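Local coordinates for protein methyltransferase (PDB 3TMA) that methylates the N2 atom of the guanosine at position 6 of tRNA(Phe), with S-adenosyl-L-methionine as the methyl donor, at residues Thr26-Glu37 and Thr188-Leu198; Arg202-Gly213 and Leu225-Asp235. One frame throughout, in Å; residues are numbered along the deposited sequence. Where two conformers were deposited one is given.

Contact 1 of 2, residues Thr26-Glu37 and Thr188-Leu198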
loop_
_atom_site.group_PDB
_atom_site.type_symbol
_atom_site.label_atom_id
_atom_site.label_comp_id
_atom_site.label_asym_id
_atom_site.label_seq_id
_atom_site.Cartn_x
_atom_site.Cartn_y
_atom_site.Cartn_z
ATOM N N THR A 26 -1.559 0.750 5.648
ATOM C CA THR A 26 -1.352 0.053 4.371
ATOM C C THR A 26 -2.740 -0.503 3.973
ATOM O O THR A 26 -3.720 -0.263 4.683
ATOM C CB THR A 26 -0.280 -1.072 4.551
ATOM O OG1 THR A 26 0.052 -1.660 3.287
ATOM C CG2 THR A 26 -0.754 -2.192 5.559
ATOM N N HIS A 27 -2.844 -1.290 2.905
ATOM C CA HIS A 27 -4.126 -2.010 2.663
ATOM C C HIS A 27 -4.379 -3.054 3.753
ATOM O O HIS A 27 -3.508 -3.839 4.057
ATOM C CB HIS A 27 -4.123 -2.688 1.284
ATOM C CG HIS A 27 -3.855 -1.743 0.156
ATOM N ND1 HIS A 27 -4.859 -1.153 -0.577
ATOM C CD2 HIS A 27 -2.690 -1.293 -0.373
ATOM C CE1 HIS A 27 -4.328 -0.372 -1.506
ATOM N NE2 HIS A 27 -3.011 -0.453 -1.416
ATOM N N PRO A 28 -5.604 -3.113 4.299
ATOM C CA PRO A 28 -5.913 -4.267 5.158
ATOM C C PRO A 28 -5.537 -5.575 4.479
ATOM O O PRO A 28 -5.815 -5.753 3.273
ATOM C CB PRO A 28 -7.451 -4.176 5.332
ATOM C CG PRO A 28 -7.674 -2.599 5.359
ATOM C CD PRO A 28 -6.707 -2.127 4.240
ATOM N N GLY A 29 -4.890 -6.467 5.239
ATOM C CA GLY A 29 -4.361 -7.721 4.668
ATOM C C GLY A 29 -2.856 -7.722 4.404
ATOM O O GLY A 29 -2.259 -8.775 4.126
ATOM N N LEU A 30 -2.247 -6.545 4.415
ATOM C CA LEU A 30 -0.794 -6.437 4.167
ATOM C C LEU A 30 -0.008 -6.062 5.449
ATOM O O LEU A 30 1.160 -5.700 5.363
ATOM C CB LEU A 30 -0.528 -5.363 3.092
ATOM C CG LEU A 30 -1.149 -5.515 1.685
ATOM C CD1 LEU A 30 -0.663 -4.358 0.745
ATOM C CD2 LEU A 30 -0.787 -6.877 1.058
ATOM N N GLU A 31 -0.636 -6.129 6.630
ATOM C CA GLU A 31 0.050 -5.714 7.897
ATOM C C GLU A 31 1.341 -6.468 8.151
ATOM O O GLU A 31 2.327 -5.866 8.591
ATOM C CB GLU A 31 -0.863 -5.930 9.115
ATOM C CG GLU A 31 -2.179 -5.187 9.028
ATOM C CD GLU A 31 -3.253 -5.975 8.216
ATOM O OE1 GLU A 31 -2.993 -7.124 7.782
ATOM O OE2 GLU A 31 -4.344 -5.423 8.009
ATOM N N ASP A 32 1.317 -7.797 7.950
ATOM C CA ASP A 32 2.495 -8.607 8.199
ATOM C C ASP A 32 3.694 -8.186 7.349
ATOM O O ASP A 32 4.816 -8.140 7.850
ATOM C CB ASP A 32 2.232 -10.107 8.063
ATOM C CG ASP A 32 1.616 -10.497 6.718
ATOM O OD1 ASP A 32 1.300 -9.614 5.854
ATOM O OD2 ASP A 32 1.416 -11.716 6.544
ATOM N N LEU A 33 3.504 -7.811 6.120
ATOM C CA LEU A 33 4.565 -7.308 5.230
ATOM C C LEU A 33 5.034 -5.894 5.654
ATOM O O LEU A 33 6.211 -5.585 5.594
ATOM C CB LEU A 33 4.077 -7.272 3.772
ATOM C CG LEU A 33 3.738 -8.589 3.060
ATOM C CD1 LEU A 33 2.718 -9.399 3.891
ATOM C CD2 LEU A 33 3.144 -8.275 1.697
ATOM N N LEU A 34 4.096 -5.083 5.985
ATOM C CA LEU A 34 4.475 -3.760 6.469
ATOM C C LEU A 34 5.287 -3.883 7.747
ATOM O O LEU A 34 6.275 -3.153 7.955
ATOM C CB LEU A 34 3.206 -2.935 6.737
ATOM C CG LEU A 34 3.511 -1.560 7.345
ATOM C CD1 LEU A 34 4.401 -0.724 6.425
ATOM C CD2 LEU A 34 2.203 -0.827 7.632
ATOM N N LEU A 35 4.896 -4.820 8.602
ATOM C CA LEU A 35 5.634 -5.057 9.841
ATOM C C LEU A 35 7.083 -5.497 9.562
ATOM O O LEU A 35 8.011 -5.006 10.207
ATOM C CB LEU A 35 4.917 -6.099 10.710
ATOM C CG LEU A 35 5.660 -6.588 11.938
ATOM C CD1 LEU A 35 5.871 -5.422 12.896
ATOM C CD2 LEU A 35 4.909 -7.765 12.616
ATOM N N GLU A 36 7.284 -6.336 8.557
ATOM C CA GLU A 36 8.652 -6.713 8.154
ATOM C C GLU A 36 9.487 -5.529 7.666
ATOM O O GLU A 36 10.696 -5.432 7.995
ATOM C CB GLU A 36 8.650 -7.827 7.103
ATOM C CG GLU A 36 8.021 -9.102 7.648
ATOM C CD GLU A 36 7.669 -10.150 6.580
ATOM O OE1 GLU A 36 8.117 -10.045 5.410
ATOM O OE2 GLU A 36 6.921 -11.093 6.937
ATOM N N GLU A 37 8.897 -4.698 6.796
ATOM C CA GLU A 37 9.595 -3.449 6.358
ATOM C C GLU A 37 9.964 -2.534 7.522
ATOM O O GLU A 37 11.100 -2.057 7.616
ATOM C CB GLU A 37 8.760 -2.671 5.320
ATOM C CG GLU A 37 9.672 -1.854 4.426
ATOM C CD GLU A 37 8.940 -1.015 3.376
ATOM O OE1 GLU A 37 7.684 -0.880 3.457
ATOM O OE2 GLU A 37 9.640 -0.463 2.492
ATOM N N THR A 188 -2.348 0.271 -6.649
ATOM C CA THR A 188 -1.377 1.228 -6.109
ATOM C C THR A 188 0.027 0.645 -6.233
ATOM O O THR A 188 0.188 -0.590 -6.254
ATOM C CB THR A 188 -1.674 1.519 -4.625
ATOM O OG1 THR A 188 -1.514 0.303 -3.878
ATOM C CG2 THR A 188 -3.120 1.945 -4.461
ATOM N N PRO A 189 1.055 1.512 -6.154
ATOM C CA PRO A 189 2.412 0.962 -6.001
ATOM C C PRO A 189 2.582 0.106 -4.722
ATOM O O PRO A 189 3.425 -0.796 -4.698
ATOM C CB PRO A 189 3.302 2.227 -5.945
ATOM C CG PRO A 189 2.555 3.226 -6.750
ATOM C CD PRO A 189 1.076 2.952 -6.504
ATOM N N VAL A 190 1.797 0.374 -3.674
ATOM C CA VAL A 190 1.884 -0.451 -2.449
ATOM C C VAL A 190 1.462 -1.928 -2.713
ATOM O O VAL A 190 2.121 -2.864 -2.281
ATOM C CB VAL A 190 1.052 0.163 -1.314
ATOM C CG1 VAL A 190 0.922 -0.838 -0.148
ATOM C CG2 VAL A 190 1.736 1.495 -0.825
ATOM N N LEU A 191 0.361 -2.110 -3.426
ATOM C CA LEU A 191 -0.072 -3.429 -3.840
ATOM C C LEU A 191 0.911 -4.118 -4.781
ATOM O O LEU A 191 1.205 -5.320 -4.616
ATOM C CB LEU A 191 -1.435 -3.353 -4.511
ATOM C CG LEU A 191 -2.472 -3.967 -3.579
ATOM C CD1 LEU A 191 -3.869 -3.745 -4.153
ATOM C CD2 LEU A 191 -2.131 -5.459 -3.445
ATOM N N ALA A 192 1.481 -3.361 -5.707
ATOM C CA ALA A 192 2.549 -3.883 -6.556
ATOM C C ALA A 192 3.773 -4.374 -5.758
ATOM O O ALA A 192 4.330 -5.452 -6.035
ATOM C CB ALA A 192 2.971 -2.800 -7.581
ATOM N N GLN A 193 4.219 -3.574 -4.798
ATOM C CA GLN A 193 5.355 -3.968 -3.892
ATOM C C GLN A 193 5.014 -5.245 -3.093
ATOM O O GLN A 193 5.861 -6.147 -2.907
ATOM C CB GLN A 193 5.662 -2.807 -2.911
ATOM C CG GLN A 193 6.731 -3.126 -1.826
ATOM C CD GLN A 193 8.124 -3.285 -2.420
ATOM O OE1 GLN A 193 8.924 -4.043 -1.895
ATOM N NE2 GLN A 193 8.403 -2.599 -3.535
ATOM N N ALA A 194 3.749 -5.346 -2.649
ATOM C CA ALA A 194 3.299 -6.565 -1.953
ATOM C C ALA A 194 3.347 -7.809 -2.856
ATOM O O ALA A 194 3.773 -8.889 -2.402
ATOM C CB ALA A 194 1.864 -6.369 -1.407
ATOM N N LEU A 195 2.928 -7.687 -4.128
ATOM C CA LEU A 195 3.052 -8.855 -5.038
ATOM C C LEU A 195 4.514 -9.294 -5.180
ATOM O O LEU A 195 4.834 -10.506 -5.209
ATOM C CB LEU A 195 2.493 -8.547 -6.448
ATOM C CG LEU A 195 0.985 -8.288 -6.506
ATOM C CD1 LEU A 195 0.554 -7.908 -7.948
ATOM C CD2 LEU A 195 0.231 -9.547 -6.011
ATOM N N LEU A 196 5.388 -8.307 -5.354
ATOM C CA LEU A 196 6.830 -8.522 -5.424
ATOM C C LEU A 196 7.354 -9.348 -4.231
ATOM O O LEU A 196 8.061 -10.339 -4.393
ATOM C CB LEU A 196 7.484 -7.152 -5.421
ATOM C CG LEU A 196 8.848 -6.897 -6.008
ATOM C CD1 LEU A 196 8.957 -7.425 -7.436
ATOM C CD2 LEU A 196 9.053 -5.394 -5.958
ATOM N N ARG A 197 7.016 -8.898 -3.018
ATOM C CA ARG A 197 7.420 -9.571 -1.789
ATOM C C ARG A 197 6.755 -10.937 -1.588
ATOM O O ARG A 197 7.410 -11.903 -1.142
ATOM C CB ARG A 197 7.110 -8.657 -0.578
ATOM C CG ARG A 197 8.033 -7.430 -0.553
ATOM C CD ARG A 197 7.652 -6.383 0.508
ATOM N NE ARG A 197 8.699 -5.351 0.612
ATOM C CZ ARG A 197 9.544 -5.216 1.640
ATOM N NH1 ARG A 197 9.453 -6.002 2.714
ATOM N NH2 ARG A 197 10.489 -4.292 1.593
ATOM N N LEU A 198 5.452 -11.032 -1.887
ATOM C CA LEU A 198 4.777 -12.331 -1.743
ATOM C C LEU A 198 5.334 -13.376 -2.719
ATOM O O LEU A 198 5.318 -14.551 -2.429
ATOM C CB LEU A 198 3.271 -12.198 -1.932
ATOM C CG LEU A 198 2.598 -11.407 -0.820
ATOM C CD1 LEU A 198 1.193 -10.963 -1.282
ATOM C CD2 LEU A 198 2.532 -12.309 0.443
HETATM O O HOH W 1 7.717 -7.303 3.820
#
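H27 and T188 supply the direct hydrogen bond between 26-37 and 188-198: NE2 of H27 lies 3.0 Å from OG1 of T188 at 150°, with either atom a possible donor. T188 is the N-cap residue of helix 189-198, and its OG1 also accepts a nearly straight bond from L191 N; chi1 at 63° places OG1 between the backbone N and carbonyl carbon, where it serves both partners. L191 CG lies over one face of the imidazole as a CH-pi contact, 4.3 Å from the ring centroid, while V190 CG1 meets the ring edge in its plane; H74 adds an edge-to-face ring.

A194 CB is touched by two leucines, at 3.7 Å from L30 CD2 and 3.9 Å from L33 CD2, and the latter methyl continues to L198 CG. The chain just after strand 21-25 and the start of helix 31-41 thus meet helix 189-198 of the methyltransferase domain, segments 31-37 and 189-198 crossing at 83°.

R197 NE donates to a lone pair of Q193 OE1, 2.8 Å away, and a water donates to L33 O and E36 OE1. E37 OE2 stays 4.0 Å from R197 NH2; the carboxylate instead accepts from the R71 and L72 amides. Apolar packing around A194 and V190 and the shared T188 hydroxyl appear to be the more specific terms; attraction between E37 and R197 is probably weak, as no N-H points at the carboxylate.

Contact 2 of 2, residues Arg202-Gly213 and Leu225-Asp235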
loop_
_atom_site.group_PDB
_atom_site.type_symbol
_atom_site.label_atom_id
_atom_site.label_comp_id
_atom_site.label_asym_id
_atom_site.label_seq_id
_atom_site.Cartn_x
_atom_site.Cartn_y
_atom_site.Cartn_z
ATOM N N ARG A 202 13.831 -11.285 -5.898
ATOM C CA ARG A 202 15.083 -10.749 -5.356
ATOM C C ARG A 202 15.942 -10.226 -6.498
ATOM O O ARG A 202 15.821 -10.706 -7.623
ATOM C CB ARG A 202 15.841 -11.848 -4.617
ATOM C CG ARG A 202 15.165 -12.206 -3.288
ATOM C CD ARG A 202 16.046 -13.134 -2.496
ATOM N NE ARG A 202 16.211 -14.421 -3.166
ATOM C CZ ARG A 202 15.330 -15.414 -3.087
ATOM N NH1 ARG A 202 14.211 -15.245 -2.393
ATOM N NH2 ARG A 202 15.558 -16.569 -3.700
ATOM N N PRO A 203 16.827 -9.247 -6.213
ATOM C CA PRO A 203 17.704 -8.673 -7.241
ATOM C C PRO A 203 18.444 -9.740 -8.056
ATOM O O PRO A 203 19.035 -10.662 -7.480
ATOM C CB PRO A 203 18.706 -7.841 -6.411
ATOM C CG PRO A 203 17.864 -7.385 -5.239
ATOM C CD PRO A 203 17.042 -8.609 -4.893
ATOM N N GLY A 204 18.423 -9.611 -9.380
ATOM C CA GLY A 204 19.062 -10.604 -10.241
ATOM C C GLY A 204 18.028 -11.515 -10.927
ATOM O O GLY A 204 18.346 -12.124 -11.920
ATOM N N MET A 205 16.816 -11.648 -10.359
ATOM C CA MET A 205 15.756 -12.464 -10.955
ATOM C C MET A 205 15.072 -11.763 -12.115
ATOM O O MET A 205 15.012 -10.525 -12.177
ATOM C CB MET A 205 14.697 -12.870 -9.924
ATOM C CG MET A 205 15.207 -13.858 -8.895
ATOM S SD MET A 205 13.827 -14.212 -7.779
ATOM C CE MET A 205 14.669 -15.188 -6.529
ATOM N N ARG A 206 14.659 -12.567 -13.094
ATOM C CA ARG A 206 13.898 -12.091 -14.261
ATOM C C ARG A 206 12.439 -11.966 -13.871
ATOM O O ARG A 206 11.857 -12.908 -13.298
ATOM C CB ARG A 206 14.024 -13.113 -15.418
ATOM C CG ARG A 206 15.483 -13.273 -15.970
ATOM C CD ARG A 206 15.636 -14.631 -16.720
ATOM N NE ARG A 206 15.372 -15.760 -15.830
ATOM C CZ ARG A 206 15.296 -17.029 -16.212
ATOM N NH1 ARG A 206 15.065 -17.992 -15.315
ATOM N NH2 ARG A 206 15.524 -17.346 -17.479
ATOM N N VAL A 207 11.798 -10.855 -14.220
ATOM C CA VAL A 207 10.429 -10.630 -13.713
ATOM C C VAL A 207 9.560 -10.248 -14.895
ATOM O O VAL A 207 10.030 -9.464 -15.757
ATOM C CB VAL A 207 10.405 -9.438 -12.717
ATOM C CG1 VAL A 207 8.927 -9.058 -12.343
ATOM C CG2 VAL A 207 11.188 -9.799 -11.473
ATOM N N LEU A 208 8.338 -10.799 -14.972
ATOM C CA LEU A 208 7.402 -10.400 -16.040
ATOM C C LEU A 208 6.138 -9.787 -15.433
ATOM O O LEU A 208 5.547 -10.360 -14.508
ATOM C CB LEU A 208 7.012 -11.593 -16.926
ATOM C CG LEU A 208 5.776 -11.440 -17.843
ATOM C CD1 LEU A 208 6.070 -10.430 -19.000
ATOM C CD2 LEU A 208 5.367 -12.848 -18.393
ATOM N N ASP A 209 5.716 -8.646 -15.988
ATOM C CA ASP A 209 4.388 -8.022 -15.678
ATOM C C ASP A 209 3.447 -8.194 -16.909
ATOM O O ASP A 209 3.524 -7.430 -17.875
ATOM C CB ASP A 209 4.654 -6.550 -15.371
ATOM C CG ASP A 209 3.374 -5.725 -15.200
ATOM O OD1 ASP A 209 2.251 -6.321 -15.189
ATOM O OD2 ASP A 209 3.518 -4.464 -15.078
ATOM N N PRO A 210 2.596 -9.241 -16.914
ATOM C CA PRO A 210 1.930 -9.589 -18.176
ATOM C C PRO A 210 0.679 -8.765 -18.506
ATOM O O PRO A 210 0.193 -8.830 -19.649
ATOM C CB PRO A 210 1.595 -11.078 -17.991
ATOM C CG PRO A 210 1.322 -11.220 -16.471
ATOM C CD PRO A 210 2.305 -10.211 -15.834
ATOM N N PHE A 211 0.159 -7.992 -17.533
ATOM C CA PHE A 211 -0.961 -7.065 -17.812
ATOM C C PHE A 211 -0.532 -5.689 -17.344
ATOM O O PHE A 211 -0.969 -5.216 -16.285
ATOM C CB PHE A 211 -2.247 -7.470 -17.044
ATOM C CG PHE A 211 -2.714 -8.876 -17.331
ATOM C CD1 PHE A 211 -3.542 -9.128 -18.410
ATOM C CD2 PHE A 211 -2.335 -9.946 -16.508
ATOM C CE1 PHE A 211 -3.987 -10.447 -18.710
ATOM C CE2 PHE A 211 -2.745 -11.284 -16.806
ATOM C CZ PHE A 211 -3.606 -11.509 -17.900
ATOM N N THR A 212 0.332 -5.020 -18.085
ATOM C CA THR A 212 1.102 -3.975 -17.398
ATOM C C THR A 212 0.301 -2.673 -17.290
ATOM O O THR A 212 0.531 -1.887 -16.367
ATOM C CB THR A 212 2.521 -3.768 -18.005
ATOM O OG1 THR A 212 3.319 -3.000 -17.085
ATOM C CG2 THR A 212 2.446 -2.987 -19.325
ATOM N N GLY A 213 -0.653 -2.457 -18.217
ATOM C CA GLY A 213 -1.376 -1.175 -18.282
ATOM C C GLY A 213 -0.401 -0.003 -18.432
ATOM O O GLY A 213 0.496 -0.022 -19.293
ATOM N N LEU A 225 14.227 -3.751 -7.468
ATOM C CA LEU A 225 15.224 -4.804 -7.743
ATOM C C LEU A 225 16.521 -4.251 -8.370
ATOM O O LEU A 225 17.607 -4.882 -8.270
ATOM C CB LEU A 225 14.610 -5.854 -8.689
ATOM C CG LEU A 225 13.384 -6.575 -8.129
ATOM C CD1 LEU A 225 12.743 -7.517 -9.205
ATOM C CD2 LEU A 225 13.843 -7.378 -6.880
ATOM N N GLY A 226 16.407 -3.090 -9.018
ATOM C CA GLY A 226 17.569 -2.433 -9.688
ATOM C C GLY A 226 17.950 -3.138 -10.993
ATOM O O GLY A 226 17.327 -4.136 -11.358
ATOM N N PRO A 227 18.988 -2.628 -11.707
ATOM C CA PRO A 227 19.191 -3.001 -13.109
ATOM C C PRO A 227 19.718 -4.433 -13.345
ATOM O O PRO A 227 19.757 -4.861 -14.494
ATOM C CB PRO A 227 20.227 -1.976 -13.628
ATOM C CG PRO A 227 20.846 -1.347 -12.411
ATOM C CD PRO A 227 19.779 -1.444 -11.310
ATOM N N THR A 228 20.146 -5.151 -12.297
ATOM C CA THR A 228 20.565 -6.545 -12.500
ATOM C C THR A 228 19.353 -7.483 -12.722
ATOM O O THR A 228 19.521 -8.633 -13.131
ATOM C CB THR A 228 21.535 -7.110 -11.373
ATOM O OG1 THR A 228 20.787 -7.346 -10.176
ATOM C CG2 THR A 228 22.730 -6.157 -11.069
ATOM N N SER A 229 18.132 -7.008 -12.507
ATOM C CA SER A 229 16.963 -7.849 -12.807
ATOM C C SER A 229 16.361 -7.399 -14.145
ATOM O O SER A 229 15.819 -6.282 -14.235
ATOM C CB SER A 229 15.882 -7.705 -11.724
ATOM O OG SER A 229 16.111 -8.572 -10.618
ATOM N N PRO A 230 16.383 -8.285 -15.157
ATOM C CA PRO A 230 15.597 -8.020 -16.375
ATOM C C PRO A 230 14.078 -7.941 -16.076
ATOM O O PRO A 230 13.550 -8.774 -15.348
ATOM C CB PRO A 230 15.894 -9.236 -17.261
ATOM C CG PRO A 230 17.287 -9.768 -16.728
ATOM C CD PRO A 230 17.131 -9.560 -15.227
ATOM N N VAL A 231 13.421 -6.883 -16.540
ATOM C CA VAL A 231 11.968 -6.697 -16.304
ATOM C C VAL A 231 11.272 -6.615 -17.658
ATOM O O VAL A 231 11.699 -5.844 -18.523
ATOM C CB VAL A 231 11.649 -5.406 -15.532
ATOM C CG1 VAL A 231 10.106 -5.222 -15.398
ATOM C CG2 VAL A 231 12.282 -5.473 -14.146
ATOM N N TYR A 232 10.302 -7.505 -17.873
ATOM C CA TYR A 232 9.533 -7.587 -19.119
ATOM C C TYR A 232 8.100 -7.171 -18.750
ATOM O O TYR A 232 7.638 -7.473 -17.647
ATOM C CB TYR A 232 9.523 -9.065 -19.615
ATOM C CG TYR A 232 10.905 -9.588 -19.994
ATOM C CD1 TYR A 232 11.384 -9.457 -21.297
ATOM C CD2 TYR A 232 11.698 -10.278 -19.064
ATOM C CE1 TYR A 232 12.673 -9.939 -21.648
ATOM C CE2 TYR A 232 12.947 -10.794 -19.416
ATOM C CZ TYR A 232 13.437 -10.593 -20.687
ATOM O OH TYR A 232 14.691 -11.079 -20.984
ATOM N N ALA A 233 7.405 -6.485 -19.651
ATOM C CA ALA A 233 6.094 -5.982 -19.320
ATOM C C ALA A 233 5.307 -5.920 -20.597
ATOM O O ALA A 233 5.815 -5.443 -21.615
ATOM C CB ALA A 233 6.200 -4.579 -18.693
ATOM N N GLY A 234 4.048 -6.368 -20.552
ATOM C CA GLY A 234 3.294 -6.483 -21.781
ATOM C C GLY A 234 1.901 -5.928 -21.654
ATOM O O GLY A 234 1.293 -5.966 -20.565
ATOM N N ASP A 235 1.359 -5.451 -22.770
ATOM C CA ASP A 235 -0.030 -5.048 -22.793
ATOM C C ASP A 235 -0.507 -4.944 -24.245
ATOM O O ASP A 235 0.301 -4.753 -25.160
ATOM C CB ASP A 235 -0.167 -3.686 -22.106
ATOM C CG ASP A 235 -1.581 -3.402 -21.658
ATOM O OD1 ASP A 235 -2.360 -2.807 -22.466
ATOM O OD2 ASP A 235 -1.905 -3.748 -20.486
#
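V207 and L208 run parallel to V231 and Y232 in the tightly packed half of this contact. A regular ladder joins them: V207 N to P230 O, Y232 N to V207 O, D209 N to Y232 O at 2.8 Å, and G234 N to D209 O. The strand axes are 4.6 Å apart and only 16° from parallel. On the face bearing V207, its CG2 meets L225 CD1 at 3.6 Å; on the other, L208 CD1 turns back across Y232 CB at 3.8 Å, its CG anti to the backbone N (chi1 164°).

Strand 207-209, helix 216-225 and strand 231-235 form a beta-alpha-beta unit of the Rossmann-fold methyltransferase domain, and D209, V231 and A233 direct their side chains at that helix. Beyond the end of strand 207-209 its chain still pairs with strand 231-235: T212 N donates to G234 O, and G213 N reaches D235 OD2 at 2.9 Å, coming from above the carboxylate plane. The other carboxylate oxygen, OD1, accepts from D237 N.

Toward the opposite end, solvent reaches P203, G204 and T228, and side-chain packing gives way to a few polar bonds. Buried S229 OG bridges the turn, accepting G204 N at a bent 133° and donating to a lone pair of M205 O, 2.7 Å away. The R206 side chain lays its CG against P230 CG at 4.0 Å, and its guanidinium leads off to salt bridges with D274 and E272.

In the fold
Contact 1 packs an N-terminal segment, on helix 31-41, against the first helix of the methyltransferase domain, whereas contact 2 lies inside that domain's parallel sheet. Their centres are 18 Å apart, yet they touch: L196 CD1 of helix 189-198 is 4.2 Å from L225 CD1. The chain passes from that helix directly into strand 207-209, and helix 216-225 backs both contacts. Both also approach the S-adenosyl-L-methionine site inferred by similarity. The T188 side chain is about 6 Å from that of T216 and that of L191 about 7 Å from that of N279, while the side chain of F211 is about 3 Å from that of A263, and T212 is as close to G215, its near neighbour in sequence.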